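Local coordinates for putative TetR transcriptional regulator (Rhodococcus sp., PDB 2I10), which probably binds DNA as a dimeric transcriptional regulator of the TetR family and holds p-nitrophenol in this crystal, at residues D150-V164 against A186-A198. Sequence-based numbering, arbitrary orientation.
Sequences DLPAGTDCTALARYV and AAAILAAQVVPRA. With NPO (p-nitrophenol), chain C.
Tyr-163 reaches from helix 157-177 to the 191-195 region, where Val-194 packs against its ring. Its CB points toward segment 186-198, and with CG anti to the backbone N (chi1 159°) the ring is carried on to Val-194 and Ala-191. Tyr-163 CD2 nears Val-194 CG1, which makes a CH-pi contact over the face, 4.0 Å from the ring centroid; Tyr-163 CE2 is 3.5 Å from Val-194 CB, and CZ nears Val-194 CG2. At the tip, Tyr-163 OH donates to Ala-191 O (2.6 Å), which lies at the ring edge and also accepts from Val-194 N. Ala-191, its CB 3.3 Å from Tyr-163 OH, suits this approach by its short side chain. A phenylalanine at Tyr-163 would probably keep the ring packing but leave Ala-191 O without its side-chain donor. Beside the tyrosine, Leu-160 CD1 fills the angle between Val-194 CG1 and Val-195 CG2. Farther on, Leu-151 CD1 and the Pro-152 ring pack on Pro-196, and Ala-198 N donates to Asp-150 O (2.9 Å, 164°). Asp-150 OD2 accepts from Ala-83 N. Val-194 packs on Val-194 of the second subunit. The contact is thus mainly apolar, with two direct hydrogen bonds, one from the tyrosine and one joining the last modelled residue to the loop before helix 157-177.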
loop_
_atom_site.group_PDB
_atom_site.type_symbol
_atom_site.label_atom_id
_atom_site.label_comp_id
_atom_site.label_asym_id
_atom_site.label_seq_id
_atom_site.Cartn_x
_atom_site.Cartn_y
_atom_site.Cartn_z
ATOM N N ASP B 150 -20.476 -21.970 -2.897
ATOM C CA ASP B 150 -19.220 -22.052 -2.132
ATOM C C ASP B 150 -18.995 -20.802 -1.281
ATOM O O ASP B 150 -18.170 -20.797 -0.401
ATOM C CB ASP B 150 -17.998 -22.306 -3.021
ATOM C CG ASP B 150 -17.857 -21.284 -4.136
ATOM O OD1 ASP B 150 -18.476 -21.479 -5.202
ATOM O OD2 ASP B 150 -17.106 -20.305 -3.962
ATOM N N LEU B 151 -19.727 -19.738 -1.581
ATOM C CA LEU B 151 -19.812 -18.574 -0.693
ATOM C C LEU B 151 -21.117 -18.676 0.076
ATOM O O LEU B 151 -22.178 -18.815 -0.525
ATOM C CB LEU B 151 -19.739 -17.271 -1.487
ATOM C CG LEU B 151 -18.998 -16.068 -0.921
ATOM C CD1 LEU B 151 -17.586 -16.408 -0.361
ATOM C CD2 LEU B 151 -18.906 -15.024 -2.026
ATOM N N PRO B 152 -21.039 -18.666 1.418
ATOM C CA PRO B 152 -22.245 -18.795 2.256
ATOM C C PRO B 152 -23.243 -17.694 1.961
ATOM O O PRO B 152 -22.834 -16.549 1.750
ATOM C CB PRO B 152 -21.720 -18.661 3.691
ATOM C CG PRO B 152 -20.299 -18.272 3.584
ATOM C CD PRO B 152 -19.802 -18.547 2.209
ATOM N N ALA B 153 -24.537 -18.037 1.967
ATOM C CA ALA B 153 -25.576 -17.058 1.652
ATOM C C ALA B 153 -25.547 -15.958 2.712
ATOM O O ALA B 153 -25.289 -16.233 3.858
ATOM C CB ALA B 153 -26.941 -17.722 1.604
ATOM N N GLY B 154 -25.791 -14.708 2.325
ATOM C CA GLY B 154 -25.756 -13.617 3.311
ATOM C C GLY B 154 -24.344 -13.039 3.465
ATOM O O GLY B 154 -24.128 -12.142 4.272
ATOM N N THR B 155 -23.374 -13.568 2.728
ATOM C CA THR B 155 -22.011 -12.984 2.743
ATOM C C THR B 155 -22.152 -11.513 2.314
ATOM O O THR B 155 -22.856 -11.199 1.332
ATOM C CB THR B 155 -21.059 -13.751 1.814
ATOM O OG1 THR B 155 -20.880 -15.077 2.320
ATOM C CG2 THR B 155 -19.648 -13.066 1.685
ATOM N N ASP B 156 -21.552 -10.602 3.082
ATOM C CA ASP B 156 -21.461 -9.233 2.624
ATOM C C ASP B 156 -20.428 -9.140 1.493
ATOM O O ASP B 156 -19.231 -9.031 1.729
ATOM C CB ASP B 156 -21.171 -8.258 3.759
ATOM C CG ASP B 156 -21.248 -6.809 3.303
ATOM O OD1 ASP B 156 -21.214 -6.557 2.074
ATOM O OD2 ASP B 156 -21.325 -5.920 4.162
ATOM N N CYS B 157 -20.896 -9.184 0.245
ATOM C CA CYS B 157 -19.950 -9.240 -0.909
ATOM C C CYS B 157 -19.197 -7.932 -1.132
ATOM O O CYS B 157 -18.063 -7.918 -1.572
ATOM C CB CYS B 157 -20.731 -9.654 -2.172
ATOM S SG CYS B 157 -21.188 -11.377 -2.039
ATOM N N THR B 158 -19.889 -6.830 -0.863
ATOM C CA THR B 158 -19.349 -5.498 -0.994
ATOM C C THR B 158 -18.189 -5.266 -0.035
ATOM O O THR B 158 -17.111 -4.797 -0.446
ATOM C CB THR B 158 -20.482 -4.485 -0.806
ATOM O OG1 THR B 158 -21.259 -4.476 -2.009
ATOM C CG2 THR B 158 -19.933 -3.109 -0.625
ATOM N N ALA B 159 -18.416 -5.575 1.251
ATOM C CA ALA B 159 -17.374 -5.574 2.242
ATOM C C ALA B 159 -16.216 -6.510 1.913
ATOM O O ALA B 159 -15.038 -6.154 2.113
ATOM C CB ALA B 159 -17.955 -5.923 3.640
ATOM N N LEU B 160 -16.548 -7.725 1.471
ATOM C CA LEU B 160 -15.525 -8.727 1.191
ATOM C C LEU B 160 -14.640 -8.358 -0.028
ATOM O O LEU B 160 -13.440 -8.627 -0.015
ATOM C CB LEU B 160 -16.154 -10.102 1.011
ATOM C CG LEU B 160 -15.187 -11.294 0.893
ATOM C CD1 LEU B 160 -14.314 -11.447 2.148
ATOM C CD2 LEU B 160 -16.015 -12.505 0.696
ATOM N N ALA B 161 -15.235 -7.758 -1.066
ATOM C CA ALA B 161 -14.470 -7.167 -2.199
ATOM C C ALA B 161 -13.485 -6.088 -1.761
ATOM O O ALA B 161 -12.350 -6.069 -2.192
ATOM C CB ALA B 161 -15.424 -6.582 -3.257
ATOM N N ARG B 162 -13.951 -5.165 -0.917
ATOM C CA ARG B 162 -13.108 -4.111 -0.362
ATOM C C ARG B 162 -11.983 -4.731 0.445
ATOM O O ARG B 162 -10.846 -4.300 0.376
ATOM C CB ARG B 162 -13.978 -3.163 0.501
ATOM C CG ARG B 162 -13.328 -1.820 0.894
ATOM C CD ARG B 162 -12.961 -0.956 -0.343
ATOM N NE ARG B 162 -14.147 -0.504 -1.063
ATOM C CZ ARG B 162 -14.157 0.270 -2.149
ATOM N NH1 ARG B 162 -13.018 0.683 -2.711
ATOM N NH2 ARG B 162 -15.318 0.601 -2.692
ATOM N N TYR B 163 -12.278 -5.764 1.204
ATOM C CA TYR B 163 -11.214 -6.392 1.951
ATOM C C TYR B 163 -10.149 -6.979 1.014
ATOM O O TYR B 163 -8.970 -6.846 1.287
ATOM C CB TYR B 163 -11.737 -7.476 2.880
ATOM C CG TYR B 163 -10.649 -8.438 3.265
ATOM C CD1 TYR B 163 -9.776 -8.147 4.312
ATOM C CD2 TYR B 163 -10.482 -9.625 2.570
ATOM C CE1 TYR B 163 -8.771 -9.030 4.641
ATOM C CE2 TYR B 163 -9.457 -10.493 2.880
ATOM C CZ TYR B 163 -8.615 -10.194 3.930
ATOM O OH TYR B 163 -7.604 -11.095 4.275
ATOM N N VAL B 164 -10.566 -7.653 -0.057
ATOM C CA VAL B 164 -9.607 -8.239 -1.032
ATOM C C VAL B 164 -8.720 -7.181 -1.642
ATOM O O VAL B 164 -7.544 -7.435 -1.848
ATOM C CB VAL B 164 -10.311 -9.061 -2.185
ATOM C CG1 VAL B 164 -9.290 -9.525 -3.270
ATOM C CG2 VAL B 164 -11.055 -10.280 -1.597
ATOM N N ALA B 186 3.086 -16.697 2.923
ATOM C CA ALA B 186 2.321 -17.183 4.073
ATOM C C ALA B 186 1.249 -16.157 4.473
ATOM O O ALA B 186 0.104 -16.520 4.693
ATOM C CB ALA B 186 3.239 -17.557 5.261
ATOM N N ALA B 187 1.589 -14.877 4.486
ATOM C CA ALA B 187 0.616 -13.832 4.761
ATOM C C ALA B 187 -0.557 -13.792 3.759
ATOM O O ALA B 187 -1.709 -13.558 4.174
ATOM C CB ALA B 187 1.293 -12.465 4.830
ATOM N N ALA B 188 -0.264 -13.980 2.466
ATOM C CA ALA B 188 -1.314 -13.969 1.429
ATOM C C ALA B 188 -2.265 -15.163 1.588
ATOM O O ALA B 188 -3.458 -15.016 1.411
ATOM C CB ALA B 188 -0.685 -13.958 0.057
ATOM N N ILE B 189 -1.714 -16.332 1.946
ATOM C CA ILE B 189 -2.483 -17.525 2.271
ATOM C C ILE B 189 -3.407 -17.287 3.470
ATOM O O ILE B 189 -4.579 -17.654 3.420
ATOM C CB ILE B 189 -1.576 -18.759 2.501
ATOM C CG1 ILE B 189 -0.967 -19.200 1.160
ATOM C CG2 ILE B 189 -2.357 -19.921 3.114
ATOM C CD1 ILE B 189 0.192 -20.249 1.270
ATOM N N LEU B 190 -2.900 -16.665 4.535
ATOM C CA LEU B 190 -3.778 -16.253 5.652
ATOM C C LEU B 190 -4.837 -15.240 5.210
ATOM O O LEU B 190 -6.000 -15.304 5.635
ATOM C CB LEU B 190 -2.941 -15.656 6.780
ATOM C CG LEU B 190 -1.972 -16.561 7.527
ATOM C CD1 LEU B 190 -1.064 -15.710 8.400
ATOM C CD2 LEU B 190 -2.748 -17.550 8.368
ATOM N N ALA B 191 -4.449 -14.303 4.345
ATOM C CA ALA B 191 -5.412 -13.281 3.923
ATOM C C ALA B 191 -6.569 -13.906 3.158
ATOM O O ALA B 191 -7.723 -13.515 3.352
ATOM C CB ALA B 191 -4.748 -12.155 3.100
ATOM N N ALA B 192 -6.257 -14.912 2.333
ATOM C CA ALA B 192 -7.273 -15.579 1.519
ATOM C C ALA B 192 -8.333 -16.298 2.372
ATOM O O ALA B 192 -9.495 -16.444 1.952
ATOM C CB ALA B 192 -6.632 -16.543 0.543
ATOM N N GLN B 193 -7.943 -16.697 3.578
ATOM C CA GLN B 193 -8.820 -17.403 4.519
ATOM C C GLN B 193 -10.107 -16.657 4.796
ATOM O O GLN B 193 -11.107 -17.267 5.138
ATOM C CB GLN B 193 -8.105 -17.644 5.862
ATOM C CG GLN B 193 -7.350 -18.952 5.980
ATOM C CD GLN B 193 -6.490 -19.022 7.269
ATOM O OE1 GLN B 193 -6.629 -18.188 8.193
ATOM N NE2 GLN B 193 -5.614 -20.035 7.340
ATOM N N VAL B 194 -10.064 -15.336 4.684
ATOM C CA VAL B 194 -11.241 -14.496 4.869
ATOM C C VAL B 194 -12.334 -14.734 3.827
ATOM O O VAL B 194 -13.501 -14.499 4.099
ATOM C CB VAL B 194 -10.853 -13.008 4.934
ATOM C CG1 VAL B 194 -12.102 -12.123 5.055
ATOM C CG2 VAL B 194 -9.894 -12.784 6.148
ATOM N N VAL B 195 -11.956 -15.186 2.636
ATOM C CA VAL B 195 -12.962 -15.626 1.655
ATOM C C VAL B 195 -13.371 -17.065 1.987
ATOM O O VAL B 195 -12.602 -17.996 1.793
ATOM C CB VAL B 195 -12.450 -15.470 0.250
ATOM C CG1 VAL B 195 -13.545 -15.868 -0.786
ATOM C CG2 VAL B 195 -12.036 -13.999 0.028
ATOM N N PRO B 196 -14.581 -17.248 2.547
ATOM C CA PRO B 196 -14.946 -18.591 3.016
ATOM C C PRO B 196 -15.191 -19.598 1.906
ATOM O O PRO B 196 -15.542 -19.212 0.797
ATOM C CB PRO B 196 -16.259 -18.358 3.772
ATOM C CG PRO B 196 -16.393 -16.851 3.893
ATOM C CD PRO B 196 -15.658 -16.267 2.776
ATOM N N ARG B 197 -14.968 -20.877 2.207
ATOM C CA ARG B 197 -15.393 -21.954 1.322
ATOM C C ARG B 197 -16.373 -22.850 2.057
ATOM O O ARG B 197 -15.970 -23.699 2.865
ATOM C CB ARG B 197 -14.212 -22.777 0.794
ATOM C CG ARG B 197 -14.594 -23.623 -0.427
ATOM C CD ARG B 197 -13.653 -24.787 -0.678
ATOM N NE ARG B 197 -14.168 -25.654 -1.737
ATOM C CZ ARG B 197 -14.758 -26.835 -1.546
ATOM N NH1 ARG B 197 -14.905 -27.343 -0.322
ATOM N NH2 ARG B 197 -15.193 -27.524 -2.594
ATOM N N ALA B 198 -17.666 -22.644 1.794
ATOM C CA ALA B 198 -18.732 -23.469 2.404
ATOM C C ALA B 198 -18.727 -24.883 1.824
ATOM O O ALA B 198 -18.396 -25.067 0.642
ATOM C CB ALA B 198 -20.109 -22.817 2.221
HETATM C C1 NPO C . -15.829 3.395 -4.241
HETATM C C2 NPO C . -15.380 4.675 -3.971
HETATM C C3 NPO C . -14.063 5.012 -4.156
HETATM C C4 NPO C . -13.177 4.084 -4.613
HETATM C C5 NPO C . -13.589 2.788 -4.897
HETATM C C6 NPO C . -14.920 2.440 -4.713
HETATM O OH NPO C . -11.892 4.494 -4.760
HETATM N N1 NPO C . -17.214 3.162 -4.022
HETATM O O2 NPO C . -17.904 4.136 -3.690
HETATM O O3 NPO C . -17.747 2.056 -4.165
HETATM O O HOH W 1 -15.277 -19.939 -1.854
#